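Local coordinates for hypothetical conserved protein (Geobacillus kaustophilus, PDB 2R5X), which is of unknown function and belongs to the YugN-like family, named after the YugN protein, at residues 31-34 with 40-43; 27-32 with 106-111; 18-23 with 73-78; 51-56 with 95-100. The protein carries 1 engineered substitution. One frame throughout, in Å; residues are numbered along the deposited sequence. Where two conformers were deposited one is given.

Interaction 1 (31-34 with 40-43); sequences RAAQ and VTYD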
loop_
_atom_site.group_PDB
_atom_site.type_symbol
_atom_site.label_atom_id
_atom_site.label_comp_id
_atom_site.label_asym_id
_atom_site.label_seq_id
_atom_site.Cartn_x
_atom_site.Cartn_y
_atom_site.Cartn_z
ATOM N N ARG A 31 -3.474 -4.601 -7.346
ATOM C CA ARG A 31 -3.691 -5.586 -6.314
ATOM C C ARG A 31 -2.644 -6.650 -6.338
ATOM O O ARG A 31 -2.230 -7.046 -7.369
ATOM C CB ARG A 31 -5.006 -6.268 -6.508
ATOM C CG ARG A 31 -6.138 -5.586 -5.898
ATOM C CD ARG A 31 -6.187 -5.696 -4.408
ATOM N NE ARG A 31 -7.498 -5.255 -4.093
ATOM C CZ ARG A 31 -8.447 -6.039 -3.664
ATOM N NH1 ARG A 31 -9.640 -5.556 -3.467
ATOM N NH2 ARG A 31 -8.169 -7.277 -3.387
ATOM N N ALA A 32 -2.243 -7.101 -5.184
ATOM C CA ALA A 32 -1.228 -8.135 -5.081
ATOM C C ALA A 32 -1.649 -9.146 -4.032
ATOM O O ALA A 32 -2.649 -8.941 -3.340
ATOM C CB ALA A 32 0.121 -7.521 -4.728
ATOM N N ALA A 33 -0.883 -10.238 -3.931
ATOM C CA ALA A 33 -1.089 -11.306 -2.934
ATOM C C ALA A 33 -2.554 -11.678 -2.760
ATOM O O ALA A 33 -3.066 -11.736 -1.641
ATOM C CB ALA A 33 -0.465 -10.928 -1.598
ATOM N N GLN A 34 -3.223 -11.921 -3.880
ATOM C CA GLN A 34 -4.681 -12.040 -3.886
ATOM C C GLN A 34 -5.198 -13.393 -3.399
ATOM O O GLN A 34 -6.405 -13.615 -3.334
ATOM C CB GLN A 34 -5.249 -11.681 -5.259
ATOM C CG GLN A 34 -5.091 -10.214 -5.605
ATOM C CD GLN A 34 -5.629 -9.861 -6.970
ATOM O OE1 GLN A 34 -6.765 -9.412 -7.097
ATOM N NE2 GLN A 34 -4.814 -10.061 -8.002
ATOM N N VAL A 40 -6.102 -7.336 2.214
ATOM C CA VAL A 40 -5.978 -6.761 0.871
ATOM C C VAL A 40 -4.608 -6.106 0.749
ATOM O O VAL A 40 -4.144 -5.453 1.680
ATOM C CB VAL A 40 -7.120 -5.755 0.503
ATOM C CG1 VAL A 40 -8.458 -6.474 0.410
ATOM C CG2 VAL A 40 -7.193 -4.573 1.483
ATOM N N THR A 41 -3.976 -6.286 -0.407
ATOM C CA THR A 41 -2.607 -5.856 -0.633
ATOM C C THR A 41 -2.506 -5.119 -1.964
ATOM O O THR A 41 -3.079 -5.554 -2.966
ATOM C CB THR A 41 -1.660 -7.074 -0.656
ATOM O OG1 THR A 41 -1.853 -7.849 0.533
ATOM C CG2 THR A 41 -0.220 -6.640 -0.724
ATOM N N TYR A 42 -1.776 -4.004 -1.965
ATOM C CA TYR A 42 -1.571 -3.211 -3.173
ATOM C C TYR A 42 -0.097 -2.922 -3.353
ATOM O O TYR A 42 0.565 -2.484 -2.417
ATOM C CB TYR A 42 -2.310 -1.882 -3.080
ATOM C CG TYR A 42 -3.766 -1.991 -2.737
ATOM C CD1 TYR A 42 -4.733 -2.056 -3.738
ATOM C CD2 TYR A 42 -4.184 -2.018 -1.406
ATOM C CE1 TYR A 42 -6.083 -2.128 -3.415
ATOM C CE2 TYR A 42 -5.520 -2.120 -1.076
ATOM C CZ TYR A 42 -6.464 -2.168 -2.082
ATOM O OH TYR A 42 -7.789 -2.255 -1.742
ATOM N N ASP A 43 0.414 -3.160 -4.556
ATOM C CA ASP A 43 1.829 -2.929 -4.844
ATOM C C ASP A 43 1.988 -1.862 -5.908
ATOM O O ASP A 43 1.261 -1.862 -6.898
ATOM C CB ASP A 43 2.502 -4.205 -5.357
ATOM C CG ASP A 43 2.841 -5.181 -4.256
ATOM O OD1 ASP A 43 2.641 -4.859 -3.068
ATOM O OD2 ASP A 43 3.316 -6.287 -4.595
HETATM O O HOH W 1 -5.149 -8.201 -2.508
HETATM O O HOH W 2 -3.403 -9.827 0.256
#
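Arg31 runs alongside Tyr42, and the two side chains point the same way from neighbouring antiparallel strands. They form a non-hydrogen-bonded pair, with CA of Arg31 4.5 Å from CA of Tyr42. CB of Arg31 stays 4.1 Å from Thr41 O. The chain then bends at chi2 (-73°), which brings CD within 3.4 Å of Thr41 O and 3.7 Å of CE1 of Tyr42. NE sits 3.5 Å from the same CE1, with the guanidinium plane turned 76° from the ring. At the tip, CG1 of Val40 lies over one guanidinium face, 3.9 Å from NH2. NH1 makes a salt bridge to Asp21 of helix 17-26, and the Tyr42 hydroxyl also hydrogen-bonds Asp21. Cut back to alanine, Tyr42 would no longer flank the arginine, and Asp21 would probably lose one of these two partners. In the backbone, Ala32 N donates to Thr41 O over 2.8 Å. One water joins Arg31 NH2, Ala32 O and Thr41 N. A second links Ala33 O to Thr41 OG1, which also bonds Gln58. This is a beta hairpin whose Arg31 and Tyr42 side carries helix 17-26.

Interaction 2 (27-32 with 106-111); sequences LGFVRA and QNVLAQ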
loop_
_atom_site.group_PDB
_atom_site.type_symbol
_atom_site.label_atom_id
_atom_site.label_comp_id
_atom_site.label_asym_id
_atom_site.label_seq_id
_atom_site.Cartn_x
_atom_site.Cartn_y
_atom_site.Cartn_z
ATOM N N LEU A 27 -3.440 5.988 -7.803
ATOM C CA LEU A 27 -2.083 6.313 -7.375
ATOM C C LEU A 27 -1.035 5.316 -7.847
ATOM O O LEU A 27 0.091 5.312 -7.352
ATOM C CB LEU A 27 -2.023 6.515 -5.861
ATOM C CG LEU A 27 -2.975 7.606 -5.341
ATOM C CD1 LEU A 27 -2.919 7.689 -3.835
ATOM C CD2 LEU A 27 -2.679 8.955 -5.954
ATOM N N GLY A 28 -1.405 4.490 -8.819
ATOM C CA GLY A 28 -0.450 3.602 -9.486
ATOM C C GLY A 28 -0.260 2.224 -8.870
ATOM O O GLY A 28 0.657 1.500 -9.254
ATOM N N PHE A 29 -1.129 1.853 -7.934
ATOM C CA PHE A 29 -1.042 0.547 -7.275
ATOM C C PHE A 29 -1.868 -0.481 -8.034
ATOM O O PHE A 29 -2.913 -0.153 -8.597
ATOM C CB PHE A 29 -1.551 0.613 -5.828
ATOM C CG PHE A 29 -0.667 1.386 -4.891
ATOM C CD1 PHE A 29 0.208 0.722 -4.030
ATOM C CD2 PHE A 29 -0.731 2.775 -4.840
ATOM C CE1 PHE A 29 1.022 1.428 -3.161
ATOM C CE2 PHE A 29 0.076 3.493 -3.970
ATOM C CZ PHE A 29 0.955 2.827 -3.128
ATOM N N VAL A 30 -1.395 -1.724 -8.051
ATOM C CA VAL A 30 -2.211 -2.853 -8.512
ATOM C C VAL A 30 -2.417 -3.825 -7.342
ATOM O O VAL A 30 -1.599 -3.852 -6.415
ATOM C CB VAL A 30 -1.589 -3.580 -9.739
ATOM C CG1 VAL A 30 -1.445 -2.618 -10.918
ATOM C CG2 VAL A 30 -0.244 -4.228 -9.393
ATOM N N ARG A 31 -3.474 -4.601 -7.346
ATOM C CA ARG A 31 -3.691 -5.586 -6.314
ATOM C C ARG A 31 -2.644 -6.650 -6.338
ATOM O O ARG A 31 -2.230 -7.046 -7.369
ATOM C CB ARG A 31 -5.006 -6.268 -6.508
ATOM C CG ARG A 31 -6.138 -5.586 -5.898
ATOM C CD ARG A 31 -6.187 -5.696 -4.408
ATOM N NE ARG A 31 -7.498 -5.255 -4.093
ATOM C CZ ARG A 31 -8.447 -6.039 -3.664
ATOM N NH1 ARG A 31 -9.640 -5.556 -3.467
ATOM N NH2 ARG A 31 -8.169 -7.277 -3.387
ATOM N N ALA A 32 -2.243 -7.101 -5.184
ATOM C CA ALA A 32 -1.228 -8.135 -5.081
ATOM C C ALA A 32 -1.649 -9.146 -4.032
ATOM O O ALA A 32 -2.649 -8.941 -3.340
ATOM C CB ALA A 32 0.121 -7.521 -4.728
ATOM N N GLN A 106 7.782 7.682 0.095
ATOM C CA GLN A 106 7.260 8.615 1.098
ATOM C C GLN A 106 6.243 9.587 0.509
ATOM O O GLN A 106 5.229 9.873 1.142
ATOM C CB GLN A 106 8.401 9.380 1.768
ATOM C CG GLN A 106 9.065 8.614 2.901
ATOM C CD GLN A 106 10.393 9.214 3.334
ATOM O OE1 GLN A 106 10.818 10.254 2.830
ATOM N NE2 GLN A 106 11.059 8.549 4.275
ATOM N N ASN A 107 6.515 10.071 -0.707
ATOM C CA ASN A 107 5.631 10.999 -1.415
ATOM C C ASN A 107 4.306 10.364 -1.805
ATOM O O ASN A 107 3.249 10.988 -1.684
ATOM C CB ASN A 107 6.313 11.553 -2.680
ATOM C CG ASN A 107 7.612 12.297 -2.378
ATOM O OD1 ASN A 107 7.891 12.656 -1.231
ATOM N ND2 ASN A 107 8.419 12.518 -3.410
ATOM N N VAL A 108 4.375 9.127 -2.287
ATOM C CA VAL A 108 3.189 8.395 -2.715
ATOM C C VAL A 108 2.294 8.107 -1.505
ATOM O O VAL A 108 1.076 8.263 -1.574
ATOM C CB VAL A 108 3.567 7.106 -3.491
ATOM C CG1 VAL A 108 2.345 6.255 -3.774
ATOM C CG2 VAL A 108 4.261 7.469 -4.802
ATOM N N LEU A 109 2.903 7.731 -0.385
ATOM C CA LEU A 109 2.151 7.469 0.846
ATOM C C LEU A 109 1.459 8.723 1.407
ATOM O O LEU A 109 0.343 8.645 1.932
ATOM C CB LEU A 109 3.059 6.807 1.892
ATOM C CG LEU A 109 3.515 5.389 1.494
ATOM C CD1 LEU A 109 4.677 4.905 2.345
ATOM C CD2 LEU A 109 2.348 4.394 1.523
ATOM N N ALA A 110 2.119 9.872 1.280
ATOM C CA ALA A 110 1.519 11.166 1.647
ATOM C C ALA A 110 0.249 11.460 0.847
ATOM O O ALA A 110 -0.733 11.974 1.387
ATOM C CB ALA A 110 2.523 12.282 1.461
ATOM N N GLN A 111 0.251 11.118 -0.436
ATOM C CA GLN A 111 -0.949 11.313 -1.230
ATOM C C GLN A 111 -1.994 10.225 -0.996
ATOM O O GLN A 111 -3.178 10.484 -1.150
ATOM C CB GLN A 111 -0.647 11.561 -2.716
ATOM C CG GLN A 111 -0.077 10.398 -3.502
ATOM C CD GLN A 111 0.460 10.820 -4.860
ATOM O OE1 GLN A 111 1.643 10.636 -5.161
ATOM N NE2 GLN A 111 -0.406 11.393 -5.682
#
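The end of helix 17-26 and the turn after it pack here against helix 99-117. Phe29 and Val108 lie in the buried layer between the sheet and that long helix, with Leu27 and Gln111 at its border. The side chains of Leu27 and Gln111 lie alongside one another and head opposite ways. CD2 of Leu27 comes 3.3 Å from the amide NE2 of Gln111, a van der Waals contact and not a polar one. CD1 of Leu27 reaches the backbone of the helix, 3.9 Å from Gln111 O. A chi1 of 68° tucks CG of Gln111 over its own backbone. There CG meets both leucine methyls, and the chain beyond it follows CD2. Leu27 also touches Val112, one residue further along the helix. With a serine at Leu27 both methyls would go, and a gap would probably open beside Gln111 and Val112.

The turn itself is a Schellman motif. Gly28 is its C-prime residue, with a positive phi of 90°, and Phe29 N bonds back to Met24 O while Gly28 N bonds to Glu25 O. At these angles a CB would crowd the Leu27 carbonyl, which suits glycine. The reversal takes the chain into strand 30-32.

Phe29 and Val108 then reach toward one another. CG1 of Val108, turned toward the ring by a chi1 of 172°, lies 3.6 Å from CE2 of Phe29 and 3.8 Å from CZ. Leu55, on strand 51-61, touches both Phe29 and Val108, and Val112 also packs on Phe29.

Interaction 3 (18-23 with 73-78); sequences SRLDDI and IKLLTP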
loop_
_atom_site.group_PDB
_atom_site.type_symbol
_atom_site.label_atom_id
_atom_site.label_comp_id
_atom_site.label_asym_id
_atom_site.label_seq_id
_atom_site.Cartn_x
_atom_site.Cartn_y
_atom_site.Cartn_z
ATOM N N SER A 18 -14.112 -0.441 -1.418
ATOM C CA SER A 18 -14.384 0.141 -2.737
ATOM C C SER A 18 -13.736 1.519 -2.887
ATOM O O SER A 18 -13.203 1.857 -3.948
ATOM C CB SER A 18 -15.889 0.240 -2.975
ATOM O OG SER A 18 -16.502 1.023 -1.967
ATOM N N ARG A 19 -13.771 2.294 -1.809
ATOM C CA ARG A 19 -13.159 3.615 -1.774
ATOM C C ARG A 19 -11.634 3.520 -1.740
ATOM O O ARG A 19 -10.946 4.338 -2.356
ATOM C CB ARG A 19 -13.688 4.413 -0.583
ATOM C CG ARG A 19 -15.211 4.509 -0.547
ATOM C CD ARG A 19 -15.692 5.589 0.402
ATOM N NE ARG A 19 -17.152 5.630 0.463
ATOM C CZ ARG A 19 -17.860 6.601 1.034
ATOM N NH1 ARG A 19 -17.255 7.637 1.603
ATOM N NH2 ARG A 19 -19.184 6.536 1.033
ATOM N N LEU A 20 -11.117 2.508 -1.041
ATOM C CA LEU A 20 -9.677 2.241 -1.005
ATOM C C LEU A 20 -9.156 1.833 -2.384
ATOM O O LEU A 20 -8.157 2.390 -2.860
ATOM C CB LEU A 20 -9.333 1.176 0.050
ATOM C CG LEU A 20 -7.840 0.832 0.211
ATOM C CD1 LEU A 20 -7.023 2.063 0.606
ATOM C CD2 LEU A 20 -7.651 -0.287 1.222
ATOM N N ASP A 21 -9.851 0.876 -3.009
ATOM C CA ASP A 21 -9.558 0.386 -4.359
ATOM C C ASP A 21 -9.442 1.497 -5.409
ATOM O O ASP A 21 -8.502 1.501 -6.209
ATOM C CB ASP A 21 -10.628 -0.616 -4.815
ATOM C CG ASP A 21 -10.311 -2.049 -4.419
ATOM O OD1 ASP A 21 -9.122 -2.424 -4.387
ATOM O OD2 ASP A 21 -11.263 -2.816 -4.160
ATOM N N ASP A 22 -10.404 2.422 -5.397
ATOM C CA ASP A 22 -10.398 3.551 -6.319
ATOM C C ASP A 22 -9.155 4.414 -6.121
ATOM O O ASP A 22 -8.484 4.774 -7.090
ATOM C CB ASP A 22 -11.677 4.381 -6.163
ATOM C CG ASP A 22 -12.870 3.762 -6.877
ATOM O OD1 ASP A 22 -12.698 3.260 -8.009
ATOM O OD2 ASP A 22 -13.985 3.786 -6.310
ATOM N N ILE A 23 -8.850 4.724 -4.860
ATOM C CA ILE A 23 -7.688 5.539 -4.499
ATOM C C ILE A 23 -6.373 4.887 -4.949
ATOM O O ILE A 23 -5.546 5.543 -5.582
ATOM C CB ILE A 23 -7.679 5.872 -2.978
ATOM C CG1 ILE A 23 -8.758 6.911 -2.671
ATOM C CG2 ILE A 23 -6.306 6.396 -2.520
ATOM C CD1 ILE A 23 -9.092 7.058 -1.214
ATOM N N ILE A 73 -11.736 -1.719 5.915
ATOM C CA ILE A 73 -10.313 -2.052 5.890
ATOM C C ILE A 73 -9.524 -1.216 6.902
ATOM O O ILE A 73 -9.602 0.013 6.911
ATOM C CB ILE A 73 -9.719 -1.913 4.442
ATOM C CG1 ILE A 73 -10.525 -2.737 3.419
ATOM C CG2 ILE A 73 -8.226 -2.284 4.389
ATOM C CD1 ILE A 73 -10.648 -4.250 3.720
ATOM N N LYS A 74 -8.785 -1.893 7.773
ATOM C CA LYS A 74 -7.832 -1.216 8.649
ATOM C C LYS A 74 -6.417 -1.416 8.076
ATOM O O LYS A 74 -5.926 -2.543 7.995
ATOM C CB LYS A 74 -7.962 -1.733 10.092
ATOM C CG LYS A 74 -7.205 -0.933 11.161
ATOM C CD LYS A 74 -5.728 -1.325 11.244
ATOM C CE LYS A 74 -4.975 -0.584 12.318
ATOM N NZ LYS A 74 -3.508 -0.724 12.107
ATOM N N LEU A 75 -5.772 -0.316 7.694
ATOM C CA LEU A 75 -4.457 -0.361 7.049
ATOM C C LEU A 75 -3.318 -0.610 8.031
ATOM O O LEU A 75 -3.327 -0.124 9.164
ATOM C CB LEU A 75 -4.186 0.927 6.271
ATOM C CG LEU A 75 -5.092 1.338 5.103
ATOM C CD1 LEU A 75 -4.700 2.717 4.640
ATOM C CD2 LEU A 75 -5.007 0.371 3.937
ATOM N N LEU A 76 -2.336 -1.376 7.568
ATOM C CA LEU A 76 -1.147 -1.707 8.340
ATOM C C LEU A 76 0.009 -0.805 7.910
ATOM O O LEU A 76 -0.147 0.019 7.017
ATOM C CB LEU A 76 -0.798 -3.182 8.134
ATOM C CG LEU A 76 -1.898 -4.194 8.499
ATOM C CD1 LEU A 76 -1.619 -5.541 7.853
ATOM C CD2 LEU A 76 -2.049 -4.352 10.016
ATOM N N THR A 77 1.160 -0.949 8.553
ATOM C CA THR A 77 2.326 -0.136 8.230
ATOM C C THR A 77 2.846 -0.497 6.840
ATOM O O THR A 77 3.124 -1.675 6.568
ATOM C CB THR A 77 3.419 -0.306 9.303
ATOM O OG1 THR A 77 2.862 0.037 10.580
ATOM C CG2 THR A 77 4.633 0.589 9.027
ATOM N N PRO A 78 2.937 0.507 5.941
ATOM C CA PRO A 78 3.438 0.264 4.582
ATOM C C PRO A 78 4.892 -0.149 4.568
ATOM O O PRO A 78 5.667 0.283 5.433
ATOM C CB PRO A 78 3.269 1.623 3.896
ATOM C CG PRO A 78 2.248 2.339 4.716
ATOM C CD PRO A 78 2.558 1.920 6.118
#
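Leu20 points from helix 17-26 toward strand 71-84, and one methyl carries the whole meeting. Its CD2 lies 3.8 Å from CG2 of Ile73 and also 3.8 Å from CD2 of Leu75. The leucine side chain stands roughly perpendicular to Ile73. It meets Leu75 on a slant. Ile73 and Leu75 are two residues apart on the strand, and both direct their side chains toward the helix, while Lys74 between them points away. CG of Leu20 stands opposite the backbone nitrogen across the CA-CB bond (chi1 -178°), which extends the chain from the helix toward the sheet. On Ile73 it is the CG2 branch that makes the contact; its CB stays 4.2 Å from the leucine methyl.

No hydrogen bond joins the two segments, and all three touching residues are buried. Neighbouring strand 39-48 adds to the same layer: Tyr42 packs on Leu20, and Val40 on Ile73. Leu116 of helix 99-117 also touches Leu75. Lys74 instead folds its amine back to its neighbour, with NZ 3.0 Å from Leu75 O and tilted 32° from the carbonyl plane. This is the aliphatic helix-on-sheet packing of an alpha+beta fold, with a short helix laid on one face of an antiparallel sheet.

Interaction 4 (51-56 with 95-100); sequences GTYYLR and EHFPSS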
loop_
_atom_site.group_PDB
_atom_site.type_symbol
_atom_site.label_atom_id
_atom_site.label_comp_id
_atom_site.label_asym_id
_atom_site.label_seq_id
_atom_site.Cartn_x
_atom_site.Cartn_y
_atom_site.Cartn_z
ATOM N N GLY A 51 16.558 -4.941 -10.506
ATOM C CA GLY A 51 15.318 -5.690 -10.338
ATOM C C GLY A 51 14.094 -4.836 -10.110
ATOM O O GLY A 51 13.841 -3.900 -10.857
ATOM N N THR A 52 13.332 -5.176 -9.076
ATOM C CA THR A 52 12.068 -4.513 -8.785
ATOM C C THR A 52 11.993 -4.149 -7.314
ATOM O O THR A 52 12.175 -4.998 -6.440
ATOM C CB THR A 52 10.854 -5.411 -9.142
ATOM O OG1 THR A 52 10.857 -5.687 -10.545
ATOM C CG2 THR A 52 9.535 -4.741 -8.781
ATOM N N TYR A 53 11.759 -2.869 -7.056
ATOM C CA TYR A 53 11.316 -2.421 -5.752
ATOM C C TYR A 53 9.817 -2.284 -5.814
ATOM O O TYR A 53 9.264 -1.886 -6.847
ATOM C CB TYR A 53 11.942 -1.075 -5.400
ATOM C CG TYR A 53 13.424 -1.145 -5.150
ATOM C CD1 TYR A 53 13.924 -1.450 -3.881
ATOM C CD2 TYR A 53 14.333 -0.903 -6.180
ATOM C CE1 TYR A 53 15.292 -1.510 -3.649
ATOM C CE2 TYR A 53 15.701 -0.959 -5.958
ATOM C CZ TYR A 53 16.176 -1.268 -4.695
ATOM O OH TYR A 53 17.536 -1.324 -4.483
ATOM N N TYR A 54 9.150 -2.620 -4.717
ATOM C CA TYR A 54 7.705 -2.481 -4.668
ATOM C C TYR A 54 7.229 -1.845 -3.364
ATOM O O TYR A 54 7.610 -2.265 -2.274
ATOM C CB TYR A 54 6.983 -3.809 -4.972
ATOM C CG TYR A 54 7.392 -4.988 -4.108
ATOM C CD1 TYR A 54 6.682 -5.304 -2.945
ATOM C CD2 TYR A 54 8.468 -5.803 -4.467
ATOM C CE1 TYR A 54 7.046 -6.390 -2.155
ATOM C CE2 TYR A 54 8.845 -6.892 -3.679
ATOM C CZ TYR A 54 8.124 -7.181 -2.532
ATOM O OH TYR A 54 8.488 -8.256 -1.757
ATOM N N LEU A 55 6.415 -0.805 -3.500
ATOM C CA LEU A 55 5.806 -0.148 -2.355
ATOM C C LEU A 55 4.517 -0.889 -2.035
ATOM O O LEU A 55 3.592 -0.900 -2.838
ATOM C CB LEU A 55 5.528 1.329 -2.671
ATOM C CG LEU A 55 4.820 2.208 -1.634
ATOM C CD1 LEU A 55 5.538 2.189 -0.280
ATOM C CD2 LEU A 55 4.687 3.629 -2.158
ATOM N N ARG A 56 4.458 -1.498 -0.856
ATOM C CA ARG A 56 3.333 -2.355 -0.502
ATOM C C ARG A 56 2.459 -1.738 0.578
ATOM O O ARG A 56 2.935 -1.440 1.674
ATOM C CB ARG A 56 3.838 -3.734 -0.057
ATOM C CG ARG A 56 2.750 -4.679 0.448
ATOM C CD ARG A 56 3.189 -6.144 0.371
ATOM N NE ARG A 56 3.286 -6.623 -1.011
ATOM C CZ ARG A 56 3.366 -7.902 -1.369
ATOM N NH1 ARG A 56 3.353 -8.863 -0.455
ATOM N NH2 ARG A 56 3.449 -8.226 -2.649
ATOM N N GLU A 95 20.230 -5.322 3.399
ATOM C CA GLU A 95 19.842 -4.686 2.142
ATOM C C GLU A 95 20.141 -3.186 2.146
ATOM O O GLU A 95 19.938 -2.502 3.151
ATOM C CB GLU A 95 18.353 -4.917 1.865
ATOM C CG GLU A 95 17.919 -6.377 1.889
ATOM C CD GLU A 95 16.436 -6.538 2.178
ATOM O OE1 GLU A 95 16.097 -7.012 3.283
ATOM O OE2 GLU A 95 15.609 -6.181 1.311
ATOM N N HIS A 96 20.631 -2.684 1.040
ATOM C CA HIS A 96 20.783 -1.268 0.869
ATOM C C HIS A 96 19.640 -0.749 0.056
ATOM O O HIS A 96 19.410 -1.160 -1.043
ATOM C CB HIS A 96 22.076 -0.980 0.152
ATOM C CG HIS A 96 23.287 -1.112 1.017
ATOM N ND1 HIS A 96 24.102 -0.050 1.323
ATOM C CD2 HIS A 96 23.831 -2.188 1.628
ATOM C CE1 HIS A 96 25.086 -0.456 2.096
ATOM N NE2 HIS A 96 24.939 -1.746 2.307
ATOM N N PHE A 97 18.914 0.168 0.615
ATOM C CA PHE A 97 17.815 0.819 -0.087
ATOM C C PHE A 97 18.236 2.204 -0.563
ATOM O O PHE A 97 18.787 2.978 0.212
ATOM C CB PHE A 97 16.564 0.898 0.798
ATOM C CG PHE A 97 15.879 -0.431 1.005
ATOM C CD1 PHE A 97 14.967 -0.913 0.067
ATOM C CD2 PHE A 97 16.147 -1.201 2.134
ATOM C CE1 PHE A 97 14.329 -2.142 0.252
ATOM C CE2 PHE A 97 15.514 -2.435 2.328
ATOM C CZ PHE A 97 14.606 -2.903 1.384
ATOM N N PRO A 98 17.998 2.509 -1.850
ATOM C CA PRO A 98 18.334 3.804 -2.437
ATOM C C PRO A 98 17.491 4.928 -1.862
ATOM O O PRO A 98 16.270 4.815 -1.810
ATOM C CB PRO A 98 18.015 3.614 -3.927
ATOM C CG PRO A 98 17.114 2.445 -4.006
ATOM C CD PRO A 98 17.408 1.582 -2.832
ATOM N N SER A 99 18.146 6.007 -1.443
ATOM C CA SER A 99 17.469 7.128 -0.781
ATOM C C SER A 99 16.419 7.819 -1.659
ATOM O O SER A 99 15.382 8.250 -1.154
ATOM C CB SER A 99 18.490 8.149 -0.273
ATOM O OG SER A 99 19.344 8.555 -1.327
ATOM N N SER A 100 16.692 7.905 -2.961
ATOM C CA SER A 100 15.761 8.509 -3.920
ATOM C C SER A 100 14.444 7.742 -4.006
ATOM O O SER A 100 13.371 8.341 -4.079
ATOM C CB SER A 100 16.393 8.583 -5.313
ATOM O OG SER A 100 16.747 7.292 -5.779
#
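The loop that leads into helix 99-117 meets strand 51-61 through the ring of Tyr53. Pro98 occupies the N-cap position of that helix, and Phe97 comes just before it. The phenol end of Tyr53 reaches the proline ring: OH of Tyr53 is 3.3 Å from Pro98 CD, and CZ of Tyr53 is 3.6 Å from the same carbon. Pro98 CG lies a little further off, 3.9 Å from CZ of Tyr53. These are van der Waals contacts.

Phe97 comes in beside the proline. Its CD1 stands 3.8 Å from CE1 of Tyr53, and the two side chains cross at a slant. A chi1 of -69° sends the Tyr53 ring out from the strand toward the loop, where CE1 touches Phe97 CD1 and Pro98 CD at equal distance.

No hydrogen bond links the two segments. The carbonyl of His96 is instead bonded by Lys82 of strand 71-84, and that lysine also touches Tyr53 and Phe97. Leu101, in the first turn of the helix, packs on Tyr53 as well. Together these side chains pack the N-terminal end of a long helix, and the loop before it, against an antiparallel sheet, as in an alpha+beta fold.

How the interactions relate
All four interactions meet one antiparallel sheet. Interaction 1 pairs strands 30-32 and 39-48. Interactions 2 and 4 both use helix 99-117, with centres about 14 Å apart, and interaction 3 sets helix 17-26 on strand 71-84. Interactions 3 and 4 are furthest apart, about 21 Å between centres, on opposite sides of the chain's centre. Along the chain, interaction 1 closes first. Interaction 4 opens after it and falls within the span of interaction 2. Interactions 2 and 3 alternate their segments, so the chain's early and late parts interlock. Asp21 links interactions 1 and 3, and a salt bridge from Asp43 to Arg56 ties interaction 1 to strand 51-61. This is consistent with one compact domain.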